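Long-range contacts in protein p13 MTCP-1 (Homo sapiens, PDB 1A1X), which binds the PH domain of the kinases AKT1 and AKT2 and enhances their phosphorylation and activation: residues A[8-13]-A[74-79]; A[17-22]-A[62-67]; A[28-33]-A[43-48]; A[86-91]-A[100-105]. All coordinates share one frame; numbering follows the deposited sequence.

Contact 1: A[8-13]-A[74-79]; sequences GAPPDH and PEERYM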
loop_
_atom_site.group_PDB
_atom_site.type_symbol
_atom_site.label_atom_id
_atom_site.label_comp_id
_atom_site.label_asym_id
_atom_site.label_seq_id
_atom_site.Cartn_x
_atom_site.Cartn_y
_atom_site.Cartn_z
ATOM N N GLY A 8 3.115 -2.958 -14.387
ATOM C CA GLY A 8 3.641 -4.149 -15.028
ATOM C C GLY A 8 3.953 -5.278 -14.070
ATOM O O GLY A 8 3.503 -5.274 -12.919
ATOM N N ALA A 9 4.758 -6.228 -14.543
ATOM C CA ALA A 9 5.128 -7.399 -13.752
ATOM C C ALA A 9 6.234 -7.172 -12.726
ATOM O O ALA A 9 7.153 -6.372 -12.940
ATOM C CB ALA A 9 5.506 -8.555 -14.673
ATOM N N PRO A 10 6.128 -7.847 -11.569
ATOM C CA PRO A 10 7.128 -7.728 -10.505
ATOM C C PRO A 10 8.365 -8.523 -10.904
ATOM O O PRO A 10 8.303 -9.347 -11.817
ATOM C CB PRO A 10 6.414 -8.356 -9.303
ATOM C CG PRO A 10 5.535 -9.367 -9.922
ATOM C CD PRO A 10 4.965 -8.623 -11.102
ATOM N N PRO A 11 9.516 -8.249 -10.268
ATOM C CA PRO A 11 10.719 -9.004 -10.630
ATOM C C PRO A 11 10.607 -10.502 -10.334
ATOM O O PRO A 11 10.023 -10.912 -9.335
ATOM C CB PRO A 11 11.815 -8.333 -9.791
ATOM C CG PRO A 11 11.086 -7.797 -8.624
ATOM C CD PRO A 11 9.828 -7.231 -9.249
ATOM N N ASP A 12 11.122 -11.308 -11.257
ATOM C CA ASP A 12 11.133 -12.759 -11.129
ATOM C C ASP A 12 11.950 -13.169 -9.898
ATOM O O ASP A 12 11.655 -14.167 -9.236
ATOM C CB ASP A 12 11.720 -13.365 -12.403
ATOM C CG ASP A 12 12.031 -14.823 -12.256
ATOM O OD1 ASP A 12 11.084 -15.621 -12.061
ATOM O OD2 ASP A 12 13.232 -15.164 -12.318
ATOM N N HIS A 13 12.996 -12.404 -9.616
ATOM C CA HIS A 13 13.826 -12.664 -8.449
ATOM C C HIS A 13 14.627 -11.461 -7.965
ATOM O O HIS A 13 14.864 -10.492 -8.707
ATOM C CB HIS A 13 14.732 -13.883 -8.660
ATOM C CG HIS A 13 15.714 -13.737 -9.777
ATOM N ND1 HIS A 13 15.612 -14.454 -10.951
ATOM C CD2 HIS A 13 16.856 -13.013 -9.874
ATOM C CE1 HIS A 13 16.653 -14.182 -11.720
ATOM N NE2 HIS A 13 17.424 -13.312 -11.089
ATOM N N PRO A 74 3.786 -18.575 -7.523
ATOM C CA PRO A 74 2.380 -18.443 -7.949
ATOM C C PRO A 74 1.489 -17.795 -6.895
ATOM O O PRO A 74 1.729 -17.950 -5.696
ATOM C CB PRO A 74 1.951 -19.896 -8.175
ATOM C CG PRO A 74 3.208 -20.558 -8.610
ATOM C CD PRO A 74 4.232 -19.976 -7.657
ATOM N N GLU A 75 0.456 -17.090 -7.355
ATOM C CA GLU A 75 -0.502 -16.416 -6.475
ATOM C C GLU A 75 0.056 -15.119 -5.885
ATOM O O GLU A 75 -0.204 -14.783 -4.727
ATOM C CB GLU A 75 -0.957 -17.349 -5.340
ATOM C CG GLU A 75 -1.466 -18.710 -5.792
ATOM C CD GLU A 75 -2.663 -18.603 -6.704
ATOM O OE1 GLU A 75 -3.674 -18.001 -6.288
ATOM O OE2 GLU A 75 -2.596 -19.114 -7.841
ATOM N N GLU A 76 0.820 -14.392 -6.693
ATOM C CA GLU A 76 1.416 -13.129 -6.289
ATOM C C GLU A 76 2.063 -13.109 -4.921
ATOM O O GLU A 76 1.589 -12.474 -3.983
ATOM C CB GLU A 76 0.420 -11.979 -6.442
ATOM C CG GLU A 76 0.140 -11.640 -7.903
ATOM C CD GLU A 76 1.419 -11.561 -8.744
ATOM O OE1 GLU A 76 2.021 -10.464 -8.819
ATOM O OE2 GLU A 76 1.828 -12.598 -9.323
ATOM N N ARG A 77 3.162 -13.832 -4.824
ATOM C CA ARG A 77 3.933 -13.901 -3.603
ATOM C C ARG A 77 5.328 -14.385 -3.942
ATOM O O ARG A 77 5.584 -14.812 -5.068
ATOM C CB ARG A 77 3.248 -14.793 -2.562
ATOM C CG ARG A 77 2.822 -16.124 -3.060
ATOM C CD ARG A 77 1.638 -16.629 -2.254
ATOM N NE ARG A 77 1.354 -18.014 -2.607
ATOM C CZ ARG A 77 0.676 -18.862 -1.842
ATOM N NH1 ARG A 77 0.190 -18.466 -0.668
ATOM N NH2 ARG A 77 0.551 -20.126 -2.223
ATOM N N TYR A 78 6.247 -14.216 -3.000
ATOM C CA TYR A 78 7.631 -14.624 -3.191
ATOM C C TYR A 78 8.031 -15.686 -2.193
ATOM O O TYR A 78 7.582 -15.671 -1.046
ATOM C CB TYR A 78 8.570 -13.437 -3.000
ATOM C CG TYR A 78 8.611 -12.460 -4.145
ATOM C CD1 TYR A 78 9.517 -12.622 -5.191
ATOM C CD2 TYR A 78 7.761 -11.358 -4.172
ATOM C CE1 TYR A 78 9.577 -11.711 -6.238
ATOM C CE2 TYR A 78 7.812 -10.445 -5.210
ATOM C CZ TYR A 78 8.719 -10.624 -6.240
ATOM O OH TYR A 78 8.753 -9.723 -7.279
ATOM N N MET A 79 8.853 -16.625 -2.642
ATOM C CA MET A 79 9.367 -17.646 -1.751
ATOM C C MET A 79 10.834 -17.279 -1.550
ATOM O O MET A 79 11.544 -17.034 -2.524
ATOM C CB MET A 79 9.259 -19.049 -2.354
ATOM C CG MET A 79 9.813 -20.118 -1.408
ATOM S SD MET A 79 9.697 -21.802 -1.990
ATOM C CE MET A 79 8.122 -22.266 -1.345
#
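Y78 reaches from strand 77-80 to the loop that leads into strand 13-16, and its hydroxyl is the centre of the tight part of the contact. Y78 OH donates to P11 O at 2.7 Å, lying in the carbonyl plane on a lone pair with a C=O...O angle of 134°. The acceptor sits at the ring's edge, near its plane. Two prolines close round the same oxygen: P10 CB lies 3.4 Å from Y78 OH, and P11 CG, whose ring crosses the tyrosine at about a right angle, 3.3 Å from it. With CG anti to the carbonyl carbon (chi1 -76°), the phenol points at the loop, where its ring also packs on L72 of strand 69-73 and on L100 and L102 of strand 97-104. The looser side is at E76, an exposed residue whose chain bends at chi2 (-46°) so that OE1 comes within 3.8 Å of P10 CG, a touch with no hydrogen bond in it. The nitrogen of P11, though near the hydroxyl, carries no proton, and the bond goes to the carbonyl of the same residue. The loop presents this carbonyl to the buried phenol, whose polar end is met by a backbone acceptor while proline carbons pack close to it.

Contact 2: A[17-22]-A[62-67]; sequences HQEGIY and LTSQLP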
loop_
_atom_site.group_PDB
_atom_site.type_symbol
_atom_site.label_atom_id
_atom_site.label_comp_id
_atom_site.label_asym_id
_atom_site.label_seq_id
_atom_site.Cartn_x
_atom_site.Cartn_y
_atom_site.Cartn_z
ATOM N N HIS A 17 22.698 -8.047 -2.206
ATOM C CA HIS A 17 24.070 -7.668 -2.533
ATOM C C HIS A 17 24.721 -7.246 -1.228
ATOM O O HIS A 17 25.769 -7.761 -0.822
ATOM C CB HIS A 17 24.114 -6.511 -3.519
ATOM C CG HIS A 17 25.494 -6.198 -3.986
ATOM N ND1 HIS A 17 26.146 -6.962 -4.927
ATOM C CD2 HIS A 17 26.380 -5.260 -3.583
ATOM C CE1 HIS A 17 27.377 -6.513 -5.080
ATOM N NE2 HIS A 17 27.544 -5.480 -4.274
ATOM N N GLN A 18 24.050 -6.314 -0.572
ATOM C CA GLN A 18 24.454 -5.779 0.706
ATOM C C GLN A 18 23.156 -5.773 1.500
ATOM O O GLN A 18 22.072 -5.805 0.910
ATOM C CB GLN A 18 24.965 -4.361 0.512
ATOM C CG GLN A 18 25.607 -3.761 1.721
ATOM C CD GLN A 18 26.089 -2.356 1.458
ATOM O OE1 GLN A 18 25.284 -1.428 1.334
ATOM N NE2 GLN A 18 27.409 -2.187 1.371
ATOM N N GLU A 19 23.252 -5.745 2.823
ATOM C CA GLU A 19 22.064 -5.747 3.672
ATOM C C GLU A 19 21.071 -4.695 3.196
ATOM O O GLU A 19 21.411 -3.521 3.113
ATOM C CB GLU A 19 22.454 -5.459 5.130
ATOM C CG GLU A 19 21.927 -6.468 6.157
ATOM C CD GLU A 19 20.499 -6.196 6.600
ATOM O OE1 GLU A 19 19.549 -6.631 5.914
ATOM O OE2 GLU A 19 20.329 -5.556 7.655
ATOM N N GLY A 20 19.875 -5.133 2.820
ATOM C CA GLY A 20 18.854 -4.205 2.363
ATOM C C GLY A 20 18.883 -3.785 0.901
ATOM O O GLY A 20 17.963 -3.098 0.444
ATOM N N ILE A 21 19.936 -4.157 0.171
ATOM C CA ILE A 21 20.028 -3.805 -1.244
ATOM C C ILE A 21 20.061 -5.077 -2.074
ATOM O O ILE A 21 20.935 -5.932 -1.903
ATOM C CB ILE A 21 21.254 -2.915 -1.549
ATOM C CG1 ILE A 21 21.198 -1.645 -0.701
ATOM C CG2 ILE A 21 21.263 -2.506 -3.041
ATOM C CD1 ILE A 21 22.388 -0.719 -0.889
ATOM N N TYR A 22 19.066 -5.203 -2.944
ATOM C CA TYR A 22 18.902 -6.357 -3.799
ATOM C C TYR A 22 19.067 -5.994 -5.263
ATOM O O TYR A 22 19.066 -4.824 -5.632
ATOM C CB TYR A 22 17.498 -6.940 -3.589
ATOM C CG TYR A 22 17.274 -7.521 -2.207
ATOM C CD1 TYR A 22 17.081 -6.693 -1.098
ATOM C CD2 TYR A 22 17.295 -8.897 -2.003
ATOM C CE1 TYR A 22 16.922 -7.230 0.179
ATOM C CE2 TYR A 22 17.137 -9.443 -0.737
ATOM C CZ TYR A 22 16.953 -8.609 0.347
ATOM O OH TYR A 22 16.809 -9.154 1.597
ATOM N N LEU A 62 23.417 -13.596 7.956
ATOM C CA LEU A 62 22.693 -14.637 8.694
ATOM C C LEU A 62 21.717 -14.091 9.736
ATOM O O LEU A 62 20.680 -14.694 10.006
ATOM C CB LEU A 62 23.669 -15.589 9.402
ATOM C CG LEU A 62 24.638 -16.508 8.645
ATOM C CD1 LEU A 62 25.510 -17.206 9.669
ATOM C CD2 LEU A 62 23.905 -17.534 7.794
ATOM N N THR A 63 22.055 -12.949 10.313
ATOM C CA THR A 63 21.232 -12.343 11.352
ATOM C C THR A 63 20.134 -11.390 10.877
ATOM O O THR A 63 19.252 -11.024 11.659
ATOM C CB THR A 63 22.117 -11.595 12.356
ATOM O OG1 THR A 63 22.867 -10.576 11.673
ATOM C CG2 THR A 63 23.074 -12.573 13.040
ATOM N N SER A 64 20.190 -11.002 9.606
ATOM C CA SER A 64 19.221 -10.078 9.022
ATOM C C SER A 64 17.775 -10.565 9.057
ATOM O O SER A 64 17.520 -11.766 9.028
ATOM C CB SER A 64 19.614 -9.772 7.575
ATOM O OG SER A 64 18.689 -8.881 6.976
ATOM N N GLN A 65 16.835 -9.625 9.119
ATOM C CA GLN A 65 15.405 -9.960 9.117
ATOM C C GLN A 65 14.919 -10.261 7.686
ATOM O O GLN A 65 13.901 -10.928 7.482
ATOM C CB GLN A 65 14.584 -8.813 9.718
ATOM C CG GLN A 65 14.855 -8.565 11.195
ATOM C CD GLN A 65 13.993 -7.454 11.754
ATOM O OE1 GLN A 65 14.292 -6.279 11.574
ATOM N NE2 GLN A 65 12.907 -7.820 12.417
ATOM N N LEU A 66 15.650 -9.738 6.710
ATOM C CA LEU A 66 15.360 -9.925 5.288
ATOM C C LEU A 66 16.155 -11.129 4.764
ATOM O O LEU A 66 17.255 -11.423 5.253
ATOM C CB LEU A 66 15.732 -8.657 4.507
ATOM C CG LEU A 66 14.676 -7.567 4.293
ATOM C CD1 LEU A 66 13.440 -7.803 5.145
ATOM C CD2 LEU A 66 15.289 -6.201 4.559
ATOM N N PRO A 67 15.631 -11.807 3.732
ATOM C CA PRO A 67 16.295 -12.979 3.154
ATOM C C PRO A 67 17.404 -12.705 2.153
ATOM O O PRO A 67 17.588 -11.577 1.688
ATOM C CB PRO A 67 15.134 -13.723 2.501
ATOM C CG PRO A 67 14.301 -12.599 1.969
ATOM C CD PRO A 67 14.321 -11.573 3.094
#
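Y22 lays the hydroxyl end of its ring against L66 and P67, with L66 CB 3.1 Å from Y22 OH and near the ring plane, at the edge. The same hydroxyl donates to P67 O, a short bond of 2.5 Å that lies in the carbonyl plane with a C=O...O angle of 147°. CG of Y22 stands anti to the carbonyl carbon (chi1 -66°), which carries the ring from the start of strand 21-24 toward the loop between helix 58-61 and strand 69-73; W70 meets the ring from that later strand.

The second grip is more exposed. E19 belongs to the type II turn from Q18 to I21, and its bent chain brings OE1 2.6 Å from S64 OG, which donates to it from well above the carboxylate plane, 69° out of it. S64 OG also accepts from L66 N at 3.2 Å, making an ST turn, so one hydroxyl serves both the loop and the glutamate. An alanine at S64 would remove that hydroxyl, and is likely to leave E19 OE1 without this donor and L66 N without its acceptor in the turn. The contact thus combines a buried phenol-to-backbone bond with a more exposed bond from a hydroxyl to a carboxylate that is probably charged.

Contact 3: A[28-33]-A[43-48]; sequences RTWVAV and ARVQQI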
loop_
_atom_site.group_PDB
_atom_site.type_symbol
_atom_site.label_atom_id
_atom_site.label_comp_id
_atom_site.label_asym_id
_atom_site.label_seq_id
_atom_site.Cartn_x
_atom_site.Cartn_y
_atom_site.Cartn_z
ATOM N N ARG A 28 19.056 -4.378 -11.933
ATOM C CA ARG A 28 18.578 -3.148 -11.325
ATOM C C ARG A 28 18.563 -3.325 -9.810
ATOM O O ARG A 28 18.281 -4.411 -9.300
ATOM C CB ARG A 28 17.172 -2.825 -11.815
ATOM C CG ARG A 28 17.101 -2.510 -13.287
ATOM C CD ARG A 28 15.691 -2.208 -13.679
ATOM N NE ARG A 28 14.807 -3.285 -13.263
ATOM C CZ ARG A 28 13.487 -3.264 -13.397
ATOM N NH1 ARG A 28 12.889 -2.209 -13.942
ATOM N NH2 ARG A 28 12.763 -4.296 -12.981
ATOM N N THR A 29 18.890 -2.262 -9.090
ATOM C CA THR A 29 18.906 -2.332 -7.638
ATOM C C THR A 29 17.568 -1.952 -7.001
ATOM O O THR A 29 16.823 -1.115 -7.518
ATOM C CB THR A 29 20.034 -1.473 -7.039
ATOM O OG1 THR A 29 19.934 -0.140 -7.536
ATOM C CG2 THR A 29 21.388 -2.043 -7.405
ATOM N N TRP A 30 17.256 -2.626 -5.900
ATOM C CA TRP A 30 16.039 -2.400 -5.137
ATOM C C TRP A 30 16.470 -2.217 -3.696
ATOM O O TRP A 30 17.346 -2.937 -3.224
ATOM C CB TRP A 30 15.135 -3.616 -5.224
ATOM C CG TRP A 30 14.489 -3.806 -6.543
ATOM C CD1 TRP A 30 15.075 -4.274 -7.686
ATOM C CD2 TRP A 30 13.114 -3.569 -6.863
ATOM N NE1 TRP A 30 14.148 -4.347 -8.695
ATOM C CE2 TRP A 30 12.934 -3.921 -8.218
ATOM C CE3 TRP A 30 12.013 -3.097 -6.135
ATOM C CZ2 TRP A 30 11.696 -3.818 -8.863
ATOM C CZ3 TRP A 30 10.778 -2.997 -6.778
ATOM C CH2 TRP A 30 10.633 -3.357 -8.127
ATOM N N VAL A 31 15.912 -1.220 -3.017
ATOM C CA VAL A 31 16.242 -0.967 -1.615
ATOM C C VAL A 31 15.089 -1.491 -0.764
ATOM O O VAL A 31 13.924 -1.130 -0.988
ATOM C CB VAL A 31 16.448 0.549 -1.339
ATOM C CG1 VAL A 31 16.669 0.793 0.145
ATOM C CG2 VAL A 31 17.640 1.081 -2.136
ATOM N N ALA A 32 15.407 -2.360 0.192
ATOM C CA ALA A 32 14.386 -2.934 1.058
ATOM C C ALA A 32 14.475 -2.442 2.496
ATOM O O ALA A 32 15.551 -2.419 3.089
ATOM C CB ALA A 32 14.449 -4.458 1.014
ATOM N N VAL A 33 13.334 -2.022 3.038
ATOM C CA VAL A 33 13.268 -1.559 4.409
ATOM C C VAL A 33 12.249 -2.397 5.173
ATOM O O VAL A 33 11.268 -2.875 4.603
ATOM C CB VAL A 33 12.892 -0.048 4.529
ATOM C CG1 VAL A 33 13.939 0.819 3.859
ATOM C CG2 VAL A 33 11.509 0.226 3.956
ATOM N N ALA A 43 8.001 -5.834 4.374
ATOM C CA ALA A 43 9.194 -5.267 3.767
ATOM C C ALA A 43 8.694 -4.389 2.632
ATOM O O ALA A 43 7.852 -4.808 1.855
ATOM C CB ALA A 43 10.099 -6.361 3.226
ATOM N N ARG A 44 9.139 -3.143 2.600
ATOM C CA ARG A 44 8.749 -2.225 1.543
ATOM C C ARG A 44 9.988 -2.148 0.662
ATOM O O ARG A 44 11.069 -1.804 1.128
ATOM C CB ARG A 44 8.381 -0.861 2.126
ATOM C CG ARG A 44 7.761 0.094 1.122
ATOM C CD ARG A 44 6.839 1.076 1.825
ATOM N NE ARG A 44 7.536 1.818 2.862
ATOM C CZ ARG A 44 8.247 2.921 2.653
ATOM N NH1 ARG A 44 8.364 3.427 1.433
ATOM N NH2 ARG A 44 8.831 3.525 3.676
ATOM N N VAL A 45 9.842 -2.553 -0.591
ATOM C CA VAL A 45 10.974 -2.596 -1.509
ATOM C C VAL A 45 10.741 -1.671 -2.693
ATOM O O VAL A 45 9.738 -1.793 -3.401
ATOM C CB VAL A 45 11.214 -4.056 -2.021
ATOM C CG1 VAL A 45 12.622 -4.208 -2.530
ATOM C CG2 VAL A 45 10.926 -5.084 -0.913
ATOM N N GLN A 46 11.678 -0.747 -2.895
ATOM C CA GLN A 46 11.593 0.219 -3.979
ATOM C C GLN A 46 12.765 0.133 -4.951
ATOM O O GLN A 46 13.925 -0.003 -4.544
ATOM C CB GLN A 46 11.501 1.642 -3.416
ATOM C CG GLN A 46 10.226 1.920 -2.647
ATOM C CD GLN A 46 10.134 3.359 -2.200
ATOM O OE1 GLN A 46 11.092 4.110 -2.323
ATOM N NE2 GLN A 46 8.974 3.752 -1.677
ATOM N N GLN A 47 12.446 0.244 -6.238
ATOM C CA GLN A 47 13.446 0.187 -7.295
ATOM C C GLN A 47 14.095 1.558 -7.434
ATOM O O GLN A 47 13.572 2.454 -8.099
ATOM C CB GLN A 47 12.802 -0.256 -8.616
ATOM C CG GLN A 47 13.756 -0.951 -9.584
ATOM C CD GLN A 47 14.670 0.017 -10.298
ATOM O OE1 GLN A 47 14.282 0.603 -11.309
ATOM N NE2 GLN A 47 15.884 0.200 -9.781
ATOM N N ILE A 48 15.214 1.714 -6.744
ATOM C CA ILE A 48 15.981 2.945 -6.757
ATOM C C ILE A 48 17.430 2.593 -7.068
ATOM O O ILE A 48 17.978 1.627 -6.521
ATOM C CB ILE A 48 15.902 3.660 -5.383
ATOM C CG1 ILE A 48 14.442 4.031 -5.072
ATOM C CG2 ILE A 48 16.806 4.910 -5.365
ATOM C CD1 ILE A 48 14.225 4.632 -3.681
#
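Strands 29-36 and 41-46 form a beta hairpin of the closed antiparallel barrel of the TCL1 family, and W30 lies against Q47 at the hairpin's open end. Q47 CB stands 3.5 Å from the centroid of the six-membered ring, 4° off its normal, a CH-pi contact; Q47 CG covers the same face nearer the rim, 3.4 Å from W30 CE2. V45 CG1 packs on W30 CB at 3.7 Å, while W30 NE1 is bonded to D24. Replacing W30 by an alanine would probably open a gap beside Q47 and V45 and cost D24 its indole donor.

V31 pairs with Q46 and V33 with R44 as hydrogen-bonded pairs, and A32 with V45 forms the non-hydrogen-bonded pair between them. V33 CG2 sits 3.8 Å from R44 CB and lies over one face of the guanidinium, which makes a salt bridge to E35. Beyond the regular ladder, T29 OG1 donates to I48 O at 2.8 Å. Q47 CG is anti to its backbone nitrogen (chi1 -153°) and the chain then bends at chi2, bringing the amide back to the first strand: Q47 NE2 donates to T29 O at 2.8 Å, nearly straight at 174° and in the carbonyl plane.

Contact 4: A[86-91]-A[100-105]; sequences WQIQHH and LLLKLL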
loop_
_atom_site.group_PDB
_atom_site.type_symbol
_atom_site.label_atom_id
_atom_site.label_comp_id
_atom_site.label_asym_id
_atom_site.label_seq_id
_atom_site.Cartn_x
_atom_site.Cartn_y
_atom_site.Cartn_z
ATOM N N TRP A 86 6.088 -14.761 1.082
ATOM C CA TRP A 86 5.855 -13.343 1.316
ATOM C C TRP A 86 4.761 -12.907 0.359
ATOM O O TRP A 86 4.913 -13.023 -0.850
ATOM C CB TRP A 86 7.120 -12.530 1.039
ATOM C CG TRP A 86 8.254 -12.836 1.960
ATOM C CD1 TRP A 86 8.980 -13.995 2.009
ATOM C CD2 TRP A 86 8.822 -11.965 2.948
ATOM N NE1 TRP A 86 9.960 -13.898 2.962
ATOM C CE2 TRP A 86 9.890 -12.665 3.555
ATOM C CE3 TRP A 86 8.536 -10.661 3.377
ATOM C CZ2 TRP A 86 10.676 -12.107 4.573
ATOM C CZ3 TRP A 86 9.319 -10.102 4.385
ATOM C CH2 TRP A 86 10.375 -10.826 4.972
ATOM N N GLN A 87 3.652 -12.429 0.905
ATOM C CA GLN A 87 2.522 -11.988 0.099
ATOM C C GLN A 87 2.766 -10.607 -0.494
ATOM O O GLN A 87 3.208 -9.708 0.210
ATOM C CB GLN A 87 1.262 -11.928 0.978
ATOM C CG GLN A 87 -0.007 -11.524 0.241
ATOM C CD GLN A 87 -0.449 -12.571 -0.769
ATOM O OE1 GLN A 87 -0.687 -13.729 -0.413
ATOM N NE2 GLN A 87 -0.563 -12.172 -2.035
ATOM N N ILE A 88 2.517 -10.438 -1.788
ATOM C CA ILE A 88 2.669 -9.116 -2.389
ATOM C C ILE A 88 1.351 -8.411 -2.065
ATOM O O ILE A 88 0.307 -8.779 -2.598
ATOM C CB ILE A 88 2.849 -9.175 -3.925
ATOM C CG1 ILE A 88 4.178 -9.841 -4.294
ATOM C CG2 ILE A 88 2.812 -7.765 -4.518
ATOM C CD1 ILE A 88 4.322 -10.128 -5.793
ATOM N N GLN A 89 1.380 -7.470 -1.126
ATOM C CA GLN A 89 0.166 -6.744 -0.744
ATOM C C GLN A 89 -0.152 -5.631 -1.729
ATOM O O GLN A 89 -1.317 -5.281 -1.935
ATOM C CB GLN A 89 0.262 -6.240 0.685
ATOM C CG GLN A 89 0.487 -7.375 1.656
ATOM C CD GLN A 89 0.139 -6.984 3.062
ATOM O OE1 GLN A 89 0.905 -6.310 3.734
ATOM N NE2 GLN A 89 -1.033 -7.400 3.515
ATOM N N HIS A 90 0.894 -5.041 -2.297
ATOM C CA HIS A 90 0.715 -4.045 -3.346
ATOM C C HIS A 90 1.980 -3.839 -4.175
ATOM O O HIS A 90 3.097 -4.085 -3.712
ATOM C CB HIS A 90 0.050 -2.739 -2.856
ATOM C CG HIS A 90 0.976 -1.754 -2.213
ATOM N ND1 HIS A 90 2.228 -1.462 -2.709
ATOM C CD2 HIS A 90 0.796 -0.940 -1.149
ATOM C CE1 HIS A 90 2.778 -0.511 -1.978
ATOM N NE2 HIS A 90 1.931 -0.178 -1.024
ATOM N N HIS A 91 1.766 -3.507 -5.441
ATOM C CA HIS A 91 2.832 -3.267 -6.400
ATOM C C HIS A 91 2.376 -2.056 -7.192
ATOM O O HIS A 91 1.538 -2.156 -8.084
ATOM C CB HIS A 91 2.988 -4.478 -7.324
ATOM C CG HIS A 91 4.053 -4.320 -8.369
ATOM N ND1 HIS A 91 4.085 -5.086 -9.513
ATOM C CD2 HIS A 91 5.136 -3.511 -8.427
ATOM C CE1 HIS A 91 5.145 -4.757 -10.230
ATOM N NE2 HIS A 91 5.799 -3.804 -9.593
ATOM N N LEU A 100 7.169 -2.398 -4.038
ATOM C CA LEU A 100 6.562 -3.673 -3.671
ATOM C C LEU A 100 6.357 -3.623 -2.178
ATOM O O LEU A 100 7.208 -3.098 -1.461
ATOM C CB LEU A 100 7.491 -4.847 -3.977
ATOM C CG LEU A 100 7.659 -5.350 -5.410
ATOM C CD1 LEU A 100 8.801 -6.353 -5.453
ATOM C CD2 LEU A 100 6.369 -5.981 -5.894
ATOM N N LEU A 101 5.189 -4.071 -1.724
ATOM C CA LEU A 101 4.908 -4.142 -0.297
ATOM C C LEU A 101 4.686 -5.624 -0.018
ATOM O O LEU A 101 3.672 -6.204 -0.431
ATOM C CB LEU A 101 3.678 -3.320 0.110
ATOM C CG LEU A 101 3.487 -3.352 1.635
ATOM C CD1 LEU A 101 4.659 -2.660 2.315
ATOM C CD2 LEU A 101 2.158 -2.716 2.039
ATOM N N LEU A 102 5.671 -6.230 0.646
ATOM C CA LEU A 102 5.669 -7.657 0.977
ATOM C C LEU A 102 5.340 -7.949 2.431
ATOM O O LEU A 102 5.806 -7.262 3.333
ATOM C CB LEU A 102 7.044 -8.259 0.669
ATOM C CG LEU A 102 7.591 -8.070 -0.742
ATOM C CD1 LEU A 102 8.981 -8.701 -0.866
ATOM C CD2 LEU A 102 6.623 -8.688 -1.731
ATOM N N LYS A 103 4.595 -9.023 2.653
ATOM C CA LYS A 103 4.223 -9.414 3.997
ATOM C C LYS A 103 4.627 -10.858 4.242
ATOM O O LYS A 103 4.190 -11.757 3.524
ATOM C CB LYS A 103 2.711 -9.257 4.197
ATOM C CG LYS A 103 2.237 -9.547 5.624
ATOM C CD LYS A 103 0.742 -9.384 5.755
ATOM C CE LYS A 103 0.308 -9.672 7.166
ATOM N NZ LYS A 103 -1.133 -9.398 7.370
ATOM N N LEU A 104 5.464 -11.075 5.251
ATOM C CA LEU A 104 5.912 -12.425 5.588
ATOM C C LEU A 104 4.767 -13.199 6.223
ATOM O O LEU A 104 4.243 -12.803 7.260
ATOM C CB LEU A 104 7.108 -12.380 6.542
ATOM C CG LEU A 104 7.597 -13.744 7.014
ATOM C CD1 LEU A 104 7.974 -14.619 5.824
ATOM C CD2 LEU A 104 8.766 -13.560 7.949
ATOM N N LEU A 105 4.366 -14.279 5.567
ATOM C CA LEU A 105 3.276 -15.120 6.031
ATOM C C LEU A 105 3.789 -16.247 6.927
ATOM O O LEU A 105 4.957 -16.636 6.839
ATOM C CB LEU A 105 2.547 -15.712 4.825
ATOM C CG LEU A 105 1.919 -14.712 3.849
ATOM C CD1 LEU A 105 1.353 -15.463 2.647
ATOM C CD2 LEU A 105 0.832 -13.924 4.537
#
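L104 crosses W86 obliquely, over one face of the indole. Its CB lies 3.8 Å from W86 CZ3, above the benzene part of the ring. With chi1 at 177°, CG is anti to the backbone nitrogen and the chain runs on toward the pyrrole side; CD1 ends 3.6 Å from W86 CE2 and makes a CH-pi contact with the five-membered ring, while CD2 comes 4.1 Å from W86 CZ2. The indole NE1 is bonded to D80. Farther along this antiparallel pair, I88 CG1 packs on L102 CD2 at 3.7 Å, the two side chains pointing the same way. A classic beta bulge then shifts the register by one: Q89 and H90 both face L101. Q89 N donates to L101 O at 2.7 Å, and L101 N to H90 O at 2.9 Å, while L101 CB covers the centre of the H90 ring. At the bulge Q89 OE1 accepts from R42 NE, while Q89 NE2 bonds to E5 of the second subunit. On the face carrying Q87, H90, L101 and K103, K103 NZ bonds to E5 and G4 of that subunit, and H90 meets its H90 ring. The hairpin lies between strands 77-80 and 41-46; A43 and L41 of the latter touch W86.

In the fold
From the N terminus, segment 8-13 opens the loop that contact 1 closes only at 74-79, tying the entry to strand 13-16 to strand 77-80. Nested inside it is contact 2, which joins the turn before strand 21-24 to the loop before strand 69-73, and inside that lies contact 3, a hairpin. Contact 4 follows in series as the last hairpin. Contacts 2 and 3 meet where strands 21-24 and 29-36 run side by side, contacts 1 and 4 where 77-80 and 85-94 do, and A43 and V45 bond to L102 and L100 to join the two hairpins. P11 packs on W30, and P67 on W86. Contacts 1 and 2, with centres about 19 Å apart, lie on opposite sides of the centre of the chain.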